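PDB 4WED: ABC transporter, periplasmic solute-binding protein, which probably binds a solute, perhaps a peptide or a nickel complex, in the periplasm and delivers it to an ABC transporter for uptake. Local coordinates for residues E120-I125 with T166-F171; M277-N280 with P286-D289; K330-P335 with W481-D486. One frame throughout, in Å; residues are numbered along the deposited sequence.

Contact 1: residues E120-I125 with T166-F171; sequences ERWMGI and TRPTRF
The end of helix 112-122 comes up against the irregular loop 166-171 with W122 and P168 as the closest backbone pair, their CA atoms 6.8 Å apart; the peptide bond before P168 is cis, and a type II turn from W122 to I125 carries segment 120-125 onward. The CB of W122 points toward the loop, and chi1 of 62°, with CG between the backbone N and the carbonyl carbon, brings one indole face down on P168 and T169. The P168 and W122 side chains cross at about a right angle, P168 CG 3.5 Å from W122 CE3. Over the five-membered part of that face sits P168 O, 3.3 Å from W122 CD1, and this carbonyl also accepts a hydrogen bond from Q52 NE2. T169 brings its methyl CG2 to 3.7 Å from W122 CH2, at an oblique angle. The opposite indole face takes the CG of M123, a selenomethionine. At the pyrrole end W122 NE1 donates to a water 2.7 Å away, and the same water donates to R170 O at 3.1 Å. A leucine here would probably leave that water without its indole donor and open a gap beside P168 and T169. The chemistry is thus mainly apolar packing on an aromatic face, with the buried indole N-H satisfied through a water that also ties it to the loop backbone.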
ATOM      1  N   GLU A 120      -6.302  14.891  20.643  1.00 68.82           N
ATOM      2  CA  GLU A 120      -6.293  14.370  22.009  1.00 75.71           C
ATOM      3  C   GLU A 120      -7.128  13.088  22.172  1.00 76.38           C
ATOM      4  O   GLU A 120      -6.958  12.361  23.140  1.00 77.48           O
ATOM      5  CB  GLU A 120      -6.796  15.429  22.982  1.00 79.10           C
ATOM      6  CG  GLU A 120      -5.768  16.500  23.300  1.00 83.80           C
ATOM      7  CD  GLU A 120      -6.332  17.551  24.249  1.00 91.67           C
ATOM      8  OE1 GLU A 120      -7.579  17.554  24.459  1.00 94.60           O
ATOM      9  OE2 GLU A 120      -5.538  18.363  24.781  1.00 86.40           O
ATOM     10  N   ARG A 121      -8.030  12.829  21.237  1.00 75.99           N
ATOM     11  CA  ARG A 121      -8.833  11.630  21.290  1.00 81.19           C
ATOM     12  C   ARG A 121      -8.039  10.383  20.917  1.00 81.26           C
ATOM     13  O   ARG A 121      -8.418   9.290  21.315  1.00 85.19           O
ATOM     14  CB  ARG A 121     -10.060  11.743  20.379  1.00 80.50           C
ATOM     15  CG  ARG A 121     -11.219  12.476  21.029  1.00 83.92           C
ATOM     16  CD  ARG A 121     -12.261  12.895  20.000  1.00 85.38           C
ATOM     17  NE  ARG A 121     -13.609  12.413  20.302  1.00 91.11           N
ATOM     18  CZ  ARG A 121     -14.003  11.146  20.197  1.00 95.02           C
ATOM     19  NH1 ARG A 121     -13.162  10.195  19.832  1.00106.11           N
ATOM     20  NH2 ARG A 121     -15.250  10.821  20.454  1.00100.89           N
ATOM     21  N   TRP A 122      -6.960  10.513  20.161  1.00 70.79           N
ATOM     22  CA  TRP A 122      -6.247   9.298  19.718  1.00 70.69           C
ATOM     23  C   TRP A 122      -4.747   9.277  19.962  1.00 68.66           C
ATOM     24  O   TRP A 122      -4.156   8.199  20.075  1.00 73.58           O
ATOM     25  CB  TRP A 122      -6.519   8.989  18.225  1.00 65.65           C
ATOM     26  CG  TRP A 122      -6.047  10.055  17.281  1.00 60.76           C
ATOM     27  CD1 TRP A 122      -6.762  11.148  16.816  1.00 59.70           C
ATOM     28  CD2 TRP A 122      -4.777  10.111  16.670  1.00 59.40           C
ATOM     29  NE1 TRP A 122      -5.982  11.889  15.963  1.00 62.15           N
ATOM     30  CE2 TRP A 122      -4.757  11.271  15.845  1.00 61.17           C
ATOM     31  CE3 TRP A 122      -3.643   9.293  16.728  1.00 59.22           C
ATOM     32  CZ2 TRP A 122      -3.633  11.646  15.102  1.00 60.77           C
ATOM     33  CZ3 TRP A 122      -2.522   9.658  15.971  1.00 63.00           C
ATOM     34  CH2 TRP A 122      -2.530  10.832  15.168  1.00 61.68           C
HETATM   35  N   MSE A 123      -4.125  10.435  20.050  1.00 67.08           N
HETATM   36  CA  MSE A 123      -2.677  10.466  20.126  1.00 74.02           C
HETATM   37  C   MSE A 123      -2.127  10.199  21.503  1.00 81.46           C
HETATM   38  O   MSE A 123      -2.424  10.920  22.457  1.00 78.84           O
HETATM   39  CB  MSE A 123      -2.180  11.830  19.742  1.00 75.96           C
HETATM   40  CG  MSE A 123      -1.886  11.813  18.263  1.00 83.61           C
HETATM   41 SE   MSE A 123      -0.853  13.437  17.776  1.00 99.52          SE
HETATM   42  CE  MSE A 123      -2.087  14.647  18.673  1.00 90.42           C
ATOM     43  N   GLY A 124      -1.271   9.186  21.598  1.00 86.99           N
ATOM     44  CA  GLY A 124      -0.719   8.763  22.878  1.00 92.53           C
ATOM     45  C   GLY A 124      -1.525   7.620  23.487  1.00 94.52           C
ATOM     46  O   GLY A 124      -1.106   7.056  24.492  1.00 96.09           O
ATOM     47  N   ILE A 125      -2.675   7.276  22.894  1.00 90.90           N
ATOM     48  CA  ILE A 125      -3.479   6.163  23.395  1.00 92.50           C
ATOM     49  C   ILE A 125      -2.722   4.892  23.039  1.00 94.14           C
ATOM     50  O   ILE A 125      -2.280   4.723  21.891  1.00 97.34           O
ATOM     51  CB  ILE A 125      -4.910   6.147  22.817  1.00 84.86           C
ATOM     52  N   THR A 166      -6.278   7.285   6.815  1.00 59.34           N
ATOM     53  CA  THR A 166      -7.730   7.345   6.816  1.00 61.67           C
ATOM     54  C   THR A 166      -8.123   7.372   8.274  1.00 59.47           C
ATOM     55  O   THR A 166      -8.931   8.158   8.668  1.00 56.22           O
ATOM     56  CB  THR A 166      -8.386   6.180   6.027  1.00 61.50           C
ATOM     57  OG1 THR A 166      -8.104   6.339   4.618  1.00 62.93           O
ATOM     58  CG2 THR A 166      -9.936   6.179   6.205  1.00 62.52           C
ATOM     59  N   ARG A 167      -7.516   6.529   9.088  1.00 63.42           N
ATOM     60  CA  ARG A 167      -7.769   6.543  10.522  1.00 65.06           C
ATOM     61  C   ARG A 167      -6.462   6.273  11.237  1.00 62.22           C
ATOM     62  O   ARG A 167      -5.608   5.608  10.677  1.00 59.48           O
ATOM     63  CB  ARG A 167      -8.773   5.459  10.877  1.00 66.67           C
ATOM     64  CG  ARG A 167      -8.289   4.070  10.532  1.00 68.84           C
ATOM     65  CD  ARG A 167      -9.141   2.998  11.166  1.00 75.80           C
ATOM     66  NE  ARG A 167     -10.372   2.810  10.422  1.00 73.55           N
ATOM     67  CZ  ARG A 167     -10.810   1.645   9.979  1.00 71.83           C
ATOM     68  NH1 ARG A 167     -10.128   0.541  10.204  1.00 69.42           N
ATOM     69  NH2 ARG A 167     -11.935   1.597   9.308  1.00 72.79           N
ATOM     70  N   PRO A 168      -6.278   6.755  12.466  1.00 64.46           N
ATOM     71  CA  PRO A 168      -7.245   7.537  13.247  1.00 63.56           C
ATOM     72  C   PRO A 168      -7.073   9.049  13.151  1.00 59.23           C
ATOM     73  O   PRO A 168      -7.593   9.804  13.965  1.00 61.88           O
ATOM     74  CB  PRO A 168      -6.885   7.134  14.664  1.00 64.37           C
ATOM     75  CG  PRO A 168      -5.404   7.057  14.622  1.00 64.67           C
ATOM     76  CD  PRO A 168      -5.080   6.457  13.274  1.00 66.06           C
ATOM     77  N   THR A 169      -6.395   9.485  12.115  1.00 57.08           N
ATOM     78  CA  THR A 169      -5.902  10.844  12.037  1.00 58.73           C
ATOM     79  C   THR A 169      -6.858  11.923  11.546  1.00 58.05           C
ATOM     80  O   THR A 169      -6.396  13.006  11.157  1.00 58.22           O
ATOM     81  CB  THR A 169      -4.717  10.835  11.074  1.00 54.53           C
ATOM     82  OG1 THR A 169      -5.088  10.103   9.893  1.00 56.57           O
ATOM     83  CG2 THR A 169      -3.586  10.150  11.738  1.00 54.81           C
ATOM     84  N   ARG A 170      -8.157  11.662  11.531  1.00 55.78           N
ATOM     85  CA  ARG A 170      -9.065  12.611  10.889  1.00 56.19           C
ATOM     86  C   ARG A 170     -10.022  13.222  11.870  1.00 54.12           C
ATOM     87  O   ARG A 170     -10.061  12.798  13.013  1.00 61.65           O
ATOM     88  CB  ARG A 170      -9.743  11.969   9.691  1.00 57.28           C
ATOM     89  CG  ARG A 170      -8.696  11.342   8.772  1.00 58.45           C
ATOM     90  CD  ARG A 170      -9.220  11.116   7.373  1.00 53.37           C
ATOM     91  NE  ARG A 170      -8.167  10.658   6.496  1.00 51.81           N
ATOM     92  CZ  ARG A 170      -8.327  10.477   5.181  1.00 55.00           C
ATOM     93  NH1 ARG A 170      -9.518  10.706   4.601  1.00 52.96           N
ATOM     94  NH2 ARG A 170      -7.307  10.061   4.438  1.00 53.84           N
ATOM     95  N   PHE A 171     -10.801  14.196  11.391  1.00 54.97           N
ATOM     96  CA  PHE A 171     -11.482  15.198  12.219  1.00 58.86           C
ATOM     97  C   PHE A 171     -13.024  15.153  12.270  1.00 65.79           C
ATOM     98  O   PHE A 171     -13.748  15.338  11.248  1.00 64.69           O
ATOM     99  CB  PHE A 171     -10.949  16.571  11.825  1.00 59.63           C
ATOM    100  CG  PHE A 171      -9.478  16.700  12.101  1.00 59.62           C
ATOM    101  CD1 PHE A 171      -8.548  16.241  11.172  1.00 57.89           C
ATOM    102  CD2 PHE A 171      -9.016  17.181  13.334  1.00 62.12           C
ATOM    103  CE1 PHE A 171      -7.190  16.312  11.430  1.00 57.97           C
ATOM    104  CE2 PHE A 171      -7.652  17.244  13.602  1.00 64.50           C
ATOM    105  CZ  PHE A 171      -6.732  16.791  12.650  1.00 59.46           C
TER
HETATM  106  O   HOH W   1      -7.449  13.535  14.486  1.00 58.47           O

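Contact 2: residues M277-N280 with P286-D289; sequences MAFN and PLKD
Strand 274-279, part of the large antiparallel sheet, leads through a short connection into helix 290-299, and the contact folds that connection back on the strand end: L287 meets F279 and N280. N280 and L287 are the closest backbone pair, with CA atoms 6.7 Å apart. The leucine divides its two methyls between these neighbours. CD2 lies 4.0 Å from F279 CD1, approaching the ring obliquely, while CD1 packs on backbone, 3.7 Å from N280 N. Both CB atoms of the F279-L287 pair point toward the opposing segment, and the side chains cross at about a right angle. In L287, CG is anti to the carbonyl carbon (chi1 -64°) and chi2 is extended at 177°, a shape that spreads the methyls over ring and main chain together. This is a strand-to-helix connection within a mainly apolar layer: F279 also packs on V296 of helix 290-299, on L417 of strand 417-421 and on A489 of strand 488-500, while L287 reaches V292. N280 turns its CB away from L287 and uses its amide elsewhere, ND2 donating to Y415 O. Beyond the leucine the chain enters the helix at D289, the N-cap residue, whose OD1 accepts from the backbone N of Q291. R293, in the first turn of that helix, donates through NE to L287 O.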
HETATM    1  N   MSE A 277      10.681 -12.021  -4.372  1.00 62.13           N
HETATM    2  CA  MSE A 277      11.190 -13.286  -3.949  1.00 67.91           C
HETATM    3  C   MSE A 277      12.395 -13.060  -3.056  1.00 69.20           C
HETATM    4  O   MSE A 277      13.239 -12.197  -3.309  1.00 63.59           O
HETATM    5  CB  MSE A 277      11.547 -14.109  -5.138  1.00 73.48           C
HETATM    6  CG  MSE A 277      11.772 -15.521  -4.634  1.00 82.76           C
HETATM    7 SE   MSE A 277      12.074 -16.653  -6.214  1.00103.42          SE
HETATM    8  CE  MSE A 277      13.788 -15.883  -6.836  1.00 97.19           C
ATOM      9  N   ALA A 278      12.442 -13.864  -2.002  1.00 57.90           N
ATOM     10  CA  ALA A 278      13.444 -13.815  -0.979  1.00 58.63           C
ATOM     11  C   ALA A 278      14.386 -15.001  -1.094  1.00 60.57           C
ATOM     12  O   ALA A 278      14.006 -16.080  -1.555  1.00 61.16           O
ATOM     13  CB  ALA A 278      12.773 -13.862   0.385  1.00 60.38           C
ATOM     14  N   PHE A 279      15.612 -14.786  -0.629  1.00 60.98           N
ATOM     15  CA  PHE A 279      16.675 -15.766  -0.700  1.00 62.74           C
ATOM     16  C   PHE A 279      17.029 -16.117   0.706  1.00 63.99           C
ATOM     17  O   PHE A 279      17.090 -15.230   1.544  1.00 67.36           O
ATOM     18  CB  PHE A 279      17.933 -15.134  -1.337  1.00 60.82           C
ATOM     19  CG  PHE A 279      17.787 -14.818  -2.804  1.00 57.04           C
ATOM     20  CD1 PHE A 279      17.623 -15.841  -3.727  1.00 56.55           C
ATOM     21  CD2 PHE A 279      17.848 -13.506  -3.261  1.00 59.84           C
ATOM     22  CE1 PHE A 279      17.509 -15.556  -5.082  1.00 58.38           C
ATOM     23  CE2 PHE A 279      17.708 -13.210  -4.606  1.00 62.58           C
ATOM     24  CZ  PHE A 279      17.539 -14.252  -5.528  1.00 58.53           C
ATOM     25  N   ASN A 280      17.328 -17.379   0.969  1.00 64.48           N
ATOM     26  CA  ASN A 280      17.828 -17.732   2.287  1.00 65.04           C
ATOM     27  C   ASN A 280      19.180 -18.417   2.274  1.00 65.05           C
ATOM     28  O   ASN A 280      19.257 -19.657   2.335  1.00 67.74           O
ATOM     29  CB  ASN A 280      16.852 -18.609   3.001  1.00 67.03           C
ATOM     30  CG  ASN A 280      17.269 -18.843   4.420  1.00 70.12           C
ATOM     31  OD1 ASN A 280      18.240 -18.253   4.902  1.00 74.81           O
ATOM     32  ND2 ASN A 280      16.564 -19.702   5.088  1.00 71.19           N
ATOM     33  N   PRO A 286      24.266 -22.514  -1.724  1.00 70.04           N
ATOM     34  CA  PRO A 286      24.464 -21.850  -3.030  1.00 67.26           C
ATOM     35  C   PRO A 286      24.003 -20.375  -3.146  1.00 67.04           C
ATOM     36  O   PRO A 286      24.468 -19.632  -4.014  1.00 66.23           O
ATOM     37  CB  PRO A 286      23.659 -22.736  -3.995  1.00 67.17           C
ATOM     38  CG  PRO A 286      23.620 -24.095  -3.335  1.00 68.64           C
ATOM     39  CD  PRO A 286      23.510 -23.785  -1.872  1.00 70.59           C
ATOM     40  N   LEU A 287      23.110 -19.934  -2.279  1.00 67.91           N
ATOM     41  CA  LEU A 287      22.597 -18.610  -2.408  1.00 62.87           C
ATOM     42  C   LEU A 287      23.517 -17.643  -1.725  1.00 64.52           C
ATOM     43  O   LEU A 287      23.292 -16.448  -1.806  1.00 65.82           O
ATOM     44  CB  LEU A 287      21.234 -18.549  -1.772  1.00 65.17           C
ATOM     45  CG  LEU A 287      20.224 -19.416  -2.479  1.00 66.44           C
ATOM     46  CD1 LEU A 287      18.897 -19.344  -1.733  1.00 68.18           C
ATOM     47  CD2 LEU A 287      20.083 -18.989  -3.945  1.00 66.06           C
ATOM     48  N   LYS A 288      24.525 -18.149  -1.017  1.00 67.18           N
ATOM     49  CA  LYS A 288      25.548 -17.273  -0.430  1.00 71.91           C
ATOM     50  C   LYS A 288      26.376 -16.644  -1.524  1.00 72.09           C
ATOM     51  O   LYS A 288      26.919 -15.568  -1.357  1.00 78.56           O
ATOM     52  CB  LYS A 288      26.492 -18.028   0.507  1.00 76.59           C
ATOM     53  CG  LYS A 288      25.797 -18.767   1.632  1.00 79.77           C
ATOM     54  CD  LYS A 288      26.742 -19.067   2.773  1.00 85.93           C
ATOM     55  CE  LYS A 288      26.053 -19.873   3.859  1.00 88.29           C
ATOM     56  NZ  LYS A 288      27.072 -20.359   4.819  1.00 93.53           N
ATOM     57  N   ASP A 289      26.503 -17.342  -2.639  1.00 70.89           N
ATOM     58  CA  ASP A 289      27.181 -16.806  -3.779  1.00 70.75           C
ATOM     59  C   ASP A 289      26.261 -15.833  -4.524  1.00 65.99           C
ATOM     60  O   ASP A 289      25.357 -16.254  -5.202  1.00 64.94           O
ATOM     61  CB  ASP A 289      27.598 -17.948  -4.695  1.00 72.72           C
ATOM     62  CG  ASP A 289      28.476 -17.481  -5.830  1.00 75.29           C
ATOM     63  OD1 ASP A 289      28.328 -16.304  -6.226  1.00 75.86           O
ATOM     64  OD2 ASP A 289      29.304 -18.286  -6.322  1.00 79.01           O
TER

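Contact 3: residues K330-P335 with W481-D486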
ATOM      1  N   LYS A 330      16.361   5.573  -7.346  1.00 65.15           N
ATOM      2  CA  LYS A 330      16.660   5.620  -8.756  1.00 71.53           C
ATOM      3  C   LYS A 330      15.970   4.375  -9.395  1.00 66.78           C
ATOM      4  O   LYS A 330      16.121   3.232  -8.926  1.00 58.56           O
ATOM      5  CB  LYS A 330      18.175   5.640  -8.895  1.00 78.00           C
ATOM      6  CG  LYS A 330      18.727   5.079 -10.168  1.00 88.72           C
ATOM      7  CD  LYS A 330      18.405   5.982 -11.341  1.00100.12           C
ATOM      8  CE  LYS A 330      19.281   5.654 -12.546  1.00103.70           C
ATOM      9  NZ  LYS A 330      18.409   5.392 -13.722  1.00110.30           N
ATOM     10  N   GLN A 331      15.156   4.613 -10.409  1.00 68.02           N
ATOM     11  CA  GLN A 331      14.342   3.543 -10.999  1.00 69.25           C
ATOM     12  C   GLN A 331      15.118   2.839 -12.122  1.00 66.81           C
ATOM     13  O   GLN A 331      15.738   3.480 -12.965  1.00 66.78           O
ATOM     14  CB  GLN A 331      12.978   4.074 -11.476  1.00 70.85           C
ATOM     15  CG  GLN A 331      12.005   4.402 -10.325  1.00 74.53           C
ATOM     16  CD  GLN A 331      11.396   3.161  -9.648  1.00 80.06           C
ATOM     17  OE1 GLN A 331      11.435   3.009  -8.419  1.00 83.17           O
ATOM     18  NE2 GLN A 331      10.824   2.271 -10.452  1.00 85.52           N
ATOM     19  N   PHE A 332      15.123   1.522 -12.067  1.00 62.69           N
ATOM     20  CA  PHE A 332      15.723   0.712 -13.099  1.00 67.82           C
ATOM     21  C   PHE A 332      14.658  -0.104 -13.833  1.00 70.34           C
ATOM     22  O   PHE A 332      13.609  -0.470 -13.272  1.00 67.69           O
ATOM     23  CB  PHE A 332      16.718  -0.253 -12.475  1.00 70.17           C
ATOM     24  CG  PHE A 332      17.764   0.422 -11.649  1.00 80.17           C
ATOM     25  CD1 PHE A 332      18.906   0.942 -12.242  1.00 85.27           C
ATOM     26  CD2 PHE A 332      17.615   0.545 -10.278  1.00 85.74           C
ATOM     27  CE1 PHE A 332      19.881   1.565 -11.479  1.00 91.31           C
ATOM     28  CE2 PHE A 332      18.588   1.177  -9.508  1.00 88.30           C
ATOM     29  CZ  PHE A 332      19.720   1.687 -10.109  1.00 89.23           C
ATOM     30  N   ASP A 333      14.980  -0.420 -15.078  1.00 74.75           N
ATOM     31  CA  ASP A 333      14.229  -1.347 -15.895  1.00 71.33           C
ATOM     32  C   ASP A 333      14.184  -2.688 -15.218  1.00 67.95           C
ATOM     33  O   ASP A 333      15.219  -3.185 -14.733  1.00 67.75           O
ATOM     34  CB  ASP A 333      14.932  -1.537 -17.224  1.00 80.75           C
ATOM     35  CG  ASP A 333      15.050  -0.251 -18.005  1.00 88.64           C
ATOM     36  OD1 ASP A 333      13.997   0.225 -18.477  1.00 91.41           O
ATOM     37  OD2 ASP A 333      16.189   0.268 -18.143  1.00 92.69           O
ATOM     38  N   ALA A 334      12.988  -3.267 -15.171  1.00 61.27           N
ATOM     39  CA  ALA A 334      12.835  -4.660 -14.809  1.00 60.98           C
ATOM     40  C   ALA A 334      13.734  -5.541 -15.679  1.00 62.28           C
ATOM     41  O   ALA A 334      13.688  -5.433 -16.920  1.00 58.94           O
ATOM     42  CB  ALA A 334      11.387  -5.093 -14.956  1.00 59.56           C
ATOM     43  N   PRO A 335      14.534  -6.429 -15.048  1.00 63.46           N
ATOM     44  CA  PRO A 335      15.337  -7.381 -15.843  1.00 66.15           C
ATOM     45  C   PRO A 335      14.519  -8.232 -16.814  1.00 67.55           C
ATOM     46  O   PRO A 335      13.467  -8.770 -16.464  1.00 73.00           O
ATOM     47  CB  PRO A 335      15.979  -8.282 -14.786  1.00 65.18           C
ATOM     48  CG  PRO A 335      15.147  -8.108 -13.578  1.00 62.05           C
ATOM     49  CD  PRO A 335      14.591  -6.732 -13.611  1.00 59.77           C
ATOM     50  N   TRP A 481      22.838  -1.163  -2.030  1.00 64.08           N
ATOM     51  CA  TRP A 481      23.292  -2.367  -1.360  1.00 65.89           C
ATOM     52  C   TRP A 481      22.541  -3.605  -1.851  1.00 62.58           C
ATOM     53  O   TRP A 481      23.127  -4.638  -2.229  1.00 59.47           O
ATOM     54  CB  TRP A 481      23.081  -2.253   0.142  1.00 65.83           C
ATOM     55  CG  TRP A 481      23.840  -3.259   0.834  1.00 66.24           C
ATOM     56  CD1 TRP A 481      25.150  -3.199   1.147  1.00 68.26           C
ATOM     57  CD2 TRP A 481      23.384  -4.547   1.231  1.00 66.29           C
ATOM     58  NE1 TRP A 481      25.546  -4.363   1.747  1.00 70.30           N
ATOM     59  CE2 TRP A 481      24.474  -5.207   1.822  1.00 68.53           C
ATOM     60  CE3 TRP A 481      22.161  -5.212   1.146  1.00 66.92           C
ATOM     61  CZ2 TRP A 481      24.377  -6.497   2.351  1.00 69.72           C
ATOM     62  CZ3 TRP A 481      22.064  -6.510   1.669  1.00 65.77           C
ATOM     63  CH2 TRP A 481      23.168  -7.133   2.258  1.00 68.20           C
ATOM     64  N   LEU A 482      21.232  -3.492  -1.814  1.00 60.60           N
ATOM     65  CA  LEU A 482      20.387  -4.630  -2.139  1.00 62.83           C
ATOM     66  C   LEU A 482      20.645  -5.097  -3.582  1.00 61.84           C
ATOM     67  O   LEU A 482      20.757  -6.291  -3.842  1.00 62.23           O
ATOM     68  CB  LEU A 482      18.907  -4.265  -1.986  1.00 59.77           C
ATOM     69  CG  LEU A 482      18.382  -4.030  -0.579  1.00 59.17           C
ATOM     70  CD1 LEU A 482      17.088  -3.228  -0.628  1.00 58.34           C
ATOM     71  CD2 LEU A 482      18.139  -5.347   0.146  1.00 60.07           C
ATOM     72  N   ARG A 483      20.698  -4.121  -4.477  1.00 62.09           N
ATOM     73  CA  ARG A 483      20.929  -4.316  -5.904  1.00 65.41           C
ATOM     74  C   ARG A 483      22.341  -4.827  -6.227  1.00 64.79           C
ATOM     75  O   ARG A 483      22.473  -5.807  -6.931  1.00 63.97           O
ATOM     76  CB  ARG A 483      20.652  -3.014  -6.665  1.00 68.27           C
ATOM     77  CG  ARG A 483      20.903  -3.092  -8.163  1.00 73.23           C
ATOM     78  CD  ARG A 483      20.346  -1.899  -8.918  1.00 80.32           C
ATOM     79  NE  ARG A 483      20.005  -2.253 -10.302  1.00 95.68           N
ATOM     80  CZ  ARG A 483      20.879  -2.360 -11.314  1.00106.58           C
ATOM     81  NH1 ARG A 483      22.195  -2.152 -11.143  1.00111.05           N
ATOM     82  NH2 ARG A 483      20.429  -2.681 -12.524  1.00104.65           N
ATOM     83  N   ASP A 484      23.385  -4.198  -5.704  1.00 65.51           N
ATOM     84  CA  ASP A 484      24.743  -4.682  -5.978  1.00 66.82           C
ATOM     85  C   ASP A 484      24.982  -6.045  -5.368  1.00 67.07           C
ATOM     86  O   ASP A 484      25.757  -6.796  -5.884  1.00 67.47           O
ATOM     87  CB  ASP A 484      25.801  -3.727  -5.463  1.00 69.29           C
ATOM     88  CG  ASP A 484      25.624  -2.325  -6.003  1.00 72.54           C
ATOM     89  OD1 ASP A 484      24.974  -2.134  -7.073  1.00 77.51           O
ATOM     90  OD2 ASP A 484      26.098  -1.401  -5.329  1.00 70.77           O
ATOM     91  N   ASN A 485      24.316  -6.377  -4.271  1.00 67.20           N
ATOM     92  CA  ASN A 485      24.532  -7.667  -3.630  1.00 66.87           C
ATOM     93  C   ASN A 485      23.504  -8.715  -4.036  1.00 67.66           C
ATOM     94  O   ASN A 485      23.616  -9.863  -3.624  1.00 65.62           O
ATOM     95  CB  ASN A 485      24.509  -7.513  -2.125  1.00 70.15           C
ATOM     96  CG  ASN A 485      25.669  -6.717  -1.632  1.00 72.43           C
ATOM     97  OD1 ASN A 485      26.752  -7.240  -1.547  1.00 76.31           O
ATOM     98  ND2 ASN A 485      25.461  -5.440  -1.333  1.00 73.39           N
ATOM     99  N   ASP A 486      22.531  -8.319  -4.864  1.00 68.76           N
ATOM    100  CA  ASP A 486      21.480  -9.207  -5.353  1.00 68.27           C
ATOM    101  C   ASP A 486      20.811  -9.879  -4.168  1.00 63.80           C
ATOM    102  O   ASP A 486      20.681 -11.090  -4.114  1.00 62.16           O
ATOM    103  CB  ASP A 486      22.058 -10.237  -6.335  1.00 72.21           C
ATOM    104  CG  ASP A 486      22.498  -9.603  -7.662  1.00 78.90           C
ATOM    105  OD1 ASP A 486      21.587  -9.270  -8.468  1.00 77.95           O
ATOM    106  OD2 ASP A 486      23.742  -9.466  -7.900  1.00 79.87           O
TER
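F332 and R483 make this contact, and the loop 330-335 approaches its aromatic residue through K330 and Q331. The backbone of K330 is held at both ends, its N donating to Q476 OE1 and its O accepting from N319 ND2, while its ammonium NZ bends back to a weak bond with Q331 O, 3.4 Å away. F332 comes next, its own N bonded to N319 OD1, and its CB points toward helix 471-485. One ring face receives the arginine: R483 CD lies 3.6 Å from F332 CE2, and NE stands over the ring centre. The guanidinium lies flat on the phenyl group, the two planes only 21° apart. R483 CZ is 4.0 Å from the F332 ring centroid, a cation-pi contact over the face. The CD methylene adds a CH-pi contact on the same face, its carbon 3.9 Å from the centroid. R483 reaches this position because CG is anti to its backbone N (chi1 178°) and the chain runs extended as far as NE, a reach that is needed because the CA atoms of F332 and R483, the nearest across the segments, are 10.2 Å apart. With F332 partly exposed and R483 exposed, the stack is a surface one. Past F332 the backbone runs on extended through D333, A334 and P335 toward helix 339-348. In the last turn of helix 471-485, W481 O accepts from N485 N and, from the opposite face of its plane, from N485 ND2 at 2.6 Å. D486 closes the helix in a Schellman motif with positive phi. The stack therefore joins the loop between strand 315-316 and helix 339-348 to the last turn of helix 471-485, just before the chain enters strand 488-500.

How the contacts relate
Contacts 2 and 3 are neighbours, with centres 16 Å apart, and they touch: F279 CE2 of contact 2 packs 3.7 Å from D486 O of contact 3. R293 links them further, bonding L287 O through NE and D486 O weakly through NH1. Contact 1 stands apart across the chain's centre, its own centre about 42 Å from that of contact 2 and about 38 Å from that of contact 3. The T169 side chain of contact 1 lies about 11 Å from the bound sodium ion, too far to bind it. R170 of its loop donates to D62, which binds that ion together with D515, making this arginine a second-shell partner.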